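Local coordinates for bifunctional protein PutA (Bdellovibrio bacteriovorus, PDB 5UR2), which probably oxidises L-proline to L-glutamate in two steps, pairing a flavin-dependent proline dehydrogenase with an NAD-dependent L-glutamate gamma-semialdehyde dehydrogenase in one chain, at residues Val823-Glu826 with Ala827-Ile831; Gly702-Ile705 with Val706-Tyr710. All coordinates share one frame; numbering follows the deposited sequence.

Contact 1. Residues Val823-Glu826 with Ala827-Ile831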
loop_
_atom_site.group_PDB
_atom_site.type_symbol
_atom_site.label_atom_id
_atom_site.label_comp_id
_atom_site.label_asym_id
_atom_site.label_seq_id
_atom_site.Cartn_x
_atom_site.Cartn_y
_atom_site.Cartn_z
ATOM N N VAL B 823 -11.405 37.444 0.153
ATOM C CA VAL B 823 -12.372 36.841 -0.766
ATOM C C VAL B 823 -13.661 37.663 -0.880
ATOM O O VAL B 823 -14.174 37.856 -1.987
ATOM C CB VAL B 823 -12.656 35.382 -0.355
ATOM C CG1 VAL B 823 -13.365 35.314 0.989
ATOM C CG2 VAL B 823 -13.504 34.721 -1.402
ATOM N N ASP B 824 -14.203 38.171 0.233
ATOM C CA ASP B 824 -15.498 38.856 0.188
ATOM C C ASP B 824 -15.613 39.834 1.359
ATOM O O ASP B 824 -14.731 39.920 2.219
ATOM C CB ASP B 824 -16.680 37.859 0.155
ATOM C CG ASP B 824 -16.747 36.940 1.395
ATOM O OD1 ASP B 824 -16.078 37.210 2.424
ATOM O OD2 ASP B 824 -17.494 35.933 1.332
ATOM N N LYS B 825 -16.724 40.581 1.380
ATOM C CA LYS B 825 -16.871 41.658 2.357
ATOM C C LYS B 825 -16.940 41.117 3.787
ATOM O O LYS B 825 -16.396 41.730 4.714
ATOM C CB LYS B 825 -18.099 42.504 2.020
ATOM C CG LYS B 825 -18.196 43.795 2.847
ATOM C CD LYS B 825 -19.353 44.649 2.413
ATOM C CE LYS B 825 -19.430 45.940 3.238
ATOM N NZ LYS B 825 -19.424 45.726 4.723
ATOM N N GLU B 826 -17.602 39.974 3.984
ATOM C CA GLU B 826 -17.624 39.338 5.300
ATOM C C GLU B 826 -16.213 39.046 5.808
ATOM O O GLU B 826 -15.878 39.348 6.956
ATOM C CB GLU B 826 -18.442 38.047 5.252
ATOM C CG GLU B 826 -18.459 37.331 6.594
ATOM C CD GLU B 826 -19.144 35.973 6.559
ATOM O OE1 GLU B 826 -19.755 35.634 5.528
ATOM O OE2 GLU B 826 -19.044 35.237 7.566
ATOM N N ALA B 827 -15.379 38.422 4.977
ATOM C CA ALA B 827 -14.015 38.139 5.410
ATOM C C ALA B 827 -13.251 39.431 5.670
ATOM O O ALA B 827 -12.552 39.558 6.681
ATOM C CB ALA B 827 -13.295 37.291 4.358
ATOM N N TYR B 828 -13.398 40.406 4.776
ATOM C CA TYR B 828 -12.756 41.701 4.959
ATOM C C TYR B 828 -13.114 42.308 6.313
ATOM O O TYR B 828 -12.231 42.660 7.100
ATOM C CB TYR B 828 -13.164 42.633 3.819
ATOM C CG TYR B 828 -12.570 44.034 3.895
ATOM C CD1 TYR B 828 -11.293 44.295 3.397
ATOM C CD2 TYR B 828 -13.283 45.087 4.462
ATOM C CE1 TYR B 828 -10.753 45.561 3.453
ATOM C CE2 TYR B 828 -12.745 46.366 4.526
ATOM C CZ TYR B 828 -11.473 46.587 4.022
ATOM O OH TYR B 828 -10.912 47.834 4.074
ATOM N N ASP B 829 -14.414 42.434 6.602
ATOM C CA ASP B 829 -14.829 43.053 7.862
ATOM C C ASP B 829 -14.369 42.239 9.063
ATOM O O ASP B 829 -13.970 42.803 10.089
ATOM C CB ASP B 829 -16.346 43.256 7.889
ATOM C CG ASP B 829 -16.810 44.336 6.912
ATOM O OD1 ASP B 829 -16.019 45.227 6.565
ATOM O OD2 ASP B 829 -17.961 44.292 6.471
ATOM N N ARG B 830 -14.447 40.911 8.969
ATOM C CA ARG B 830 -13.992 40.069 10.068
ATOM C C ARG B 830 -12.503 40.280 10.333
ATOM O O ARG B 830 -12.077 40.431 11.485
ATOM C CB ARG B 830 -14.293 38.604 9.745
ATOM C CG ARG B 830 -13.766 37.621 10.759
ATOM C CD ARG B 830 -14.038 36.172 10.348
ATOM N NE ARG B 830 -13.383 35.780 9.098
ATOM C CZ ARG B 830 -12.071 35.605 8.972
ATOM N NH1 ARG B 830 -11.275 35.797 10.012
ATOM N NH2 ARG B 830 -11.551 35.236 7.808
ATOM N N ILE B 831 -11.702 40.321 9.269
ATOM C CA ILE B 831 -10.259 40.448 9.422
ATOM C C ILE B 831 -9.887 41.817 9.976
ATOM O O ILE B 831 -9.056 41.923 10.886
ATOM C CB ILE B 831 -9.563 40.173 8.082
ATOM C CG1 ILE B 831 -9.766 38.700 7.686
ATOM C CG2 ILE B 831 -8.078 40.508 8.195
ATOM C CD1 ILE B 831 -9.416 38.415 6.240
HETATM O O HOH W 1 -16.700 47.080 4.729
#
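Asp824 is the N-cap residue of helix 825-841 and turns its carboxylate back onto the first turn, where OD1 accepts the capping bond from Ala827 N at 2.9 Å. The bond is nearly straight, with an N-H...O angle of 166°, and the donor meets OD1 almost along the C-O bond. CG sits between the backbone N and the carbonyl carbon (chi1 61°), which folds the short side chain over the helix end. The other oxygen, OD2, is taken by Gln669, so both ends of the carboxylate are engaged. Behind the cap, the helical backbone bonds begin at once: Tyr828 N to Asp824 O, Asp829 N to Lys825 O and Arg830 N to Glu826 O.

The charged contact starts in the same first turn and reaches Asp829 in the next. Lys825 runs out fully extended until its last torsion, where the chain bends (chi4 -52°) and brings NZ to 2.7 Å from Asp829 OD2, on the syn side of that oxygen. A water closes the pair into a ring, accepting from Lys825 NZ at 3.0 Å and donating to Asp829 OD1 at 2.7 Å. This i to i+4 salt bridge belongs to exposed residues.

Apolar contact is confined to the buried side, where Val823 CG1 rests on Ala827 CB at 3.9 Å and Val823 also packs on Trp641. Arg830 is bent at chi3, and its NH1 bonds to the carbonyl of Ile876.

A carboxylate at the helix start should interact favourably with the helix dipole, and the Lys825-Asp829 bridge with its shared water ties the first turn to the second on the surface.

Contact 2. Residues Gly702-Ile705 with Val706-Tyr710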
loop_
_atom_site.group_PDB
_atom_site.type_symbol
_atom_site.label_atom_id
_atom_site.label_comp_id
_atom_site.label_asym_id
_atom_site.label_seq_id
_atom_site.Cartn_x
_atom_site.Cartn_y
_atom_site.Cartn_z
ATOM N N GLY B 702 -26.240 22.256 0.570
ATOM C CA GLY B 702 -25.113 21.520 1.119
ATOM C C GLY B 702 -25.532 20.649 2.285
ATOM O O GLY B 702 -25.172 19.472 2.363
ATOM N N GLU B 703 -26.297 21.226 3.217
ATOM C CA GLU B 703 -26.873 20.451 4.306
ATOM C C GLU B 703 -27.725 19.308 3.777
ATOM O O GLU B 703 -27.644 18.173 4.273
ATOM C CB GLU B 703 -27.712 21.368 5.204
ATOM C CG GLU B 703 -28.298 20.673 6.436
ATOM C CD GLU B 703 -27.300 20.481 7.571
ATOM O OE1 GLU B 703 -26.152 20.966 7.463
ATOM O OE2 GLU B 703 -27.671 19.844 8.581
ATOM N N TYR B 704 -28.512 19.577 2.737
ATOM C CA TYR B 704 -29.431 18.566 2.218
ATOM C C TYR B 704 -28.674 17.352 1.684
ATOM O O TYR B 704 -29.072 16.210 1.935
ATOM C CB TYR B 704 -30.319 19.181 1.134
ATOM C CG TYR B 704 -31.456 18.286 0.678
ATOM C CD1 TYR B 704 -31.265 17.382 -0.358
ATOM C CD2 TYR B 704 -32.725 18.351 1.279
ATOM C CE1 TYR B 704 -32.288 16.554 -0.782
ATOM C CE2 TYR B 704 -33.770 17.521 0.855
ATOM C CZ TYR B 704 -33.532 16.626 -0.186
ATOM O OH TYR B 704 -34.514 15.787 -0.651
ATOM N N ILE B 705 -27.586 17.569 0.936
ATOM C CA ILE B 705 -26.889 16.405 0.396
ATOM C C ILE B 705 -26.038 15.740 1.477
ATOM O O ILE B 705 -25.815 14.529 1.427
ATOM C CB ILE B 705 -26.051 16.758 -0.850
ATOM C CG1 ILE B 705 -24.921 17.737 -0.523
ATOM C CG2 ILE B 705 -26.941 17.283 -1.983
ATOM C CD1 ILE B 705 -24.054 18.055 -1.749
ATOM N N VAL B 706 -25.587 16.493 2.483
ATOM C CA VAL B 706 -24.926 15.869 3.629
ATOM C C VAL B 706 -25.888 14.927 4.339
ATOM O O VAL B 706 -25.515 13.813 4.727
ATOM C CB VAL B 706 -24.369 16.938 4.591
ATOM C CG1 VAL B 706 -24.133 16.352 5.989
ATOM C CG2 VAL B 706 -23.063 17.512 4.052
ATOM N N ASN B 707 -27.147 15.350 4.500
ATOM C CA ASN B 707 -28.117 14.602 5.286
ATOM C C ASN B 707 -28.804 13.485 4.520
ATOM O O ASN B 707 -29.418 12.630 5.156
ATOM C CB ASN B 707 -29.208 15.537 5.840
ATOM C CG ASN B 707 -28.691 16.444 6.950
ATOM O OD1 ASN B 707 -27.786 16.070 7.694
ATOM N ND2 ASN B 707 -29.323 17.599 7.119
ATOM N N HIS B 708 -28.710 13.454 3.192
ATOM C CA HIS B 708 -29.536 12.545 2.406
ATOM C C HIS B 708 -29.188 11.076 2.663
ATOM O O HIS B 708 -28.038 10.718 2.919
ATOM C CB HIS B 708 -29.369 12.851 0.919
ATOM C CG HIS B 708 -30.468 12.301 0.070
ATOM N ND1 HIS B 708 -30.498 10.987 -0.341
ATOM C CD2 HIS B 708 -31.582 12.882 -0.437
ATOM C CE1 HIS B 708 -31.588 10.779 -1.062
ATOM N NE2 HIS B 708 -32.262 11.914 -1.136
ATOM N N LYS B 709 -30.201 10.211 2.538
ATOM C CA LYS B 709 -30.012 8.791 2.823
ATOM C C LYS B 709 -29.136 8.090 1.784
ATOM O O LYS B 709 -28.547 7.056 2.098
ATOM C CB LYS B 709 -31.372 8.082 2.914
ATOM C CG LYS B 709 -32.115 8.052 1.584
ATOM C CD LYS B 709 -33.496 7.414 1.682
ATOM C CE LYS B 709 -34.157 7.415 0.308
ATOM N NZ LYS B 709 -35.604 7.083 0.366
ATOM N N TYR B 710 -29.026 8.623 0.564
ATOM C CA TYR B 710 -28.187 7.972 -0.429
ATOM C C TYR B 710 -26.718 8.345 -0.293
ATOM O O TYR B 710 -25.865 7.634 -0.826
ATOM C CB TYR B 710 -28.615 8.339 -1.850
ATOM C CG TYR B 710 -29.939 7.800 -2.330
ATOM C CD1 TYR B 710 -30.567 6.731 -1.705
ATOM C CD2 TYR B 710 -30.558 8.373 -3.436
ATOM C CE1 TYR B 710 -31.796 6.257 -2.174
ATOM C CE2 TYR B 710 -31.766 7.913 -3.904
ATOM C CZ TYR B 710 -32.385 6.864 -3.282
ATOM O OH TYR B 710 -33.585 6.436 -3.794
#
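Glu703 and Asn707 meet across one turn near the C-terminal end of helix 698-707, joined by a bond from Asn707 ND2 to Glu703 OE2 of 3.1 Å. The bond is bent, 146° at the hydrogen, and the amide reaches OE2 from above the carboxylate plane, the two flat groups standing almost perpendicular at 84°. A bend at chi2 of Glu703 turns the carboxylate along the helix and lays CG 3.3 Å from the same ND2. On this partly exposed side His725 holds OE1, while Arg729 NE makes a long, weak ion pair with Glu703 OE2 and a weak hydrogen bond to Asn707 OD1.

On the packed side Ile705 and Val706 bury their branches against strand 623-638, seating this helix end on the sheet of the aldehyde dehydrogenase domain. Val706 CG2 presses on Gly702 O at 3.3 Å and its backbone N bonds to that carbonyl. Tyr704 and His708, the first residue to leave helical geometry, run alongside one another and border helix 532-549. Tyr704 CE1 lies at the edge of the imidazole, near its plane, 3.8 Å from His708 CD2; the pair is oblique, its planes inclined at 55°. Glu536 accepts from Tyr704 OH. Beyond the helix, Tyr710 N donates to His708 ND1 at 2.9 Å in the ring plane, fixing the rotation of the imidazole.

With ND1 acting as acceptor, the proton of a neutral His708 would be expected on NE2, which lies in a weak hydrogen bond with Glu536.

In the fold
Both contacts are local and belong to the aldehyde dehydrogenase part of the chain, downstream of the proline dehydrogenase barrel. Contact 2 comes first, at the end of helix 698-707, where the chain turns into strand 711-717; it joins that exit to helix 532-549 and to the sheet containing strands 623-638 and 661-665. More than a hundred residues later, contact 1 opens helix 825-841, tying its start to Arg514 and Gln669. Each spans one or two turns, contact 2 running on past the helix end, and the two follow in series without nesting or crossing. Their centres lie 28 Å apart and their nearest atoms about 16 Å: one marks a helix end, the other a helix beginning.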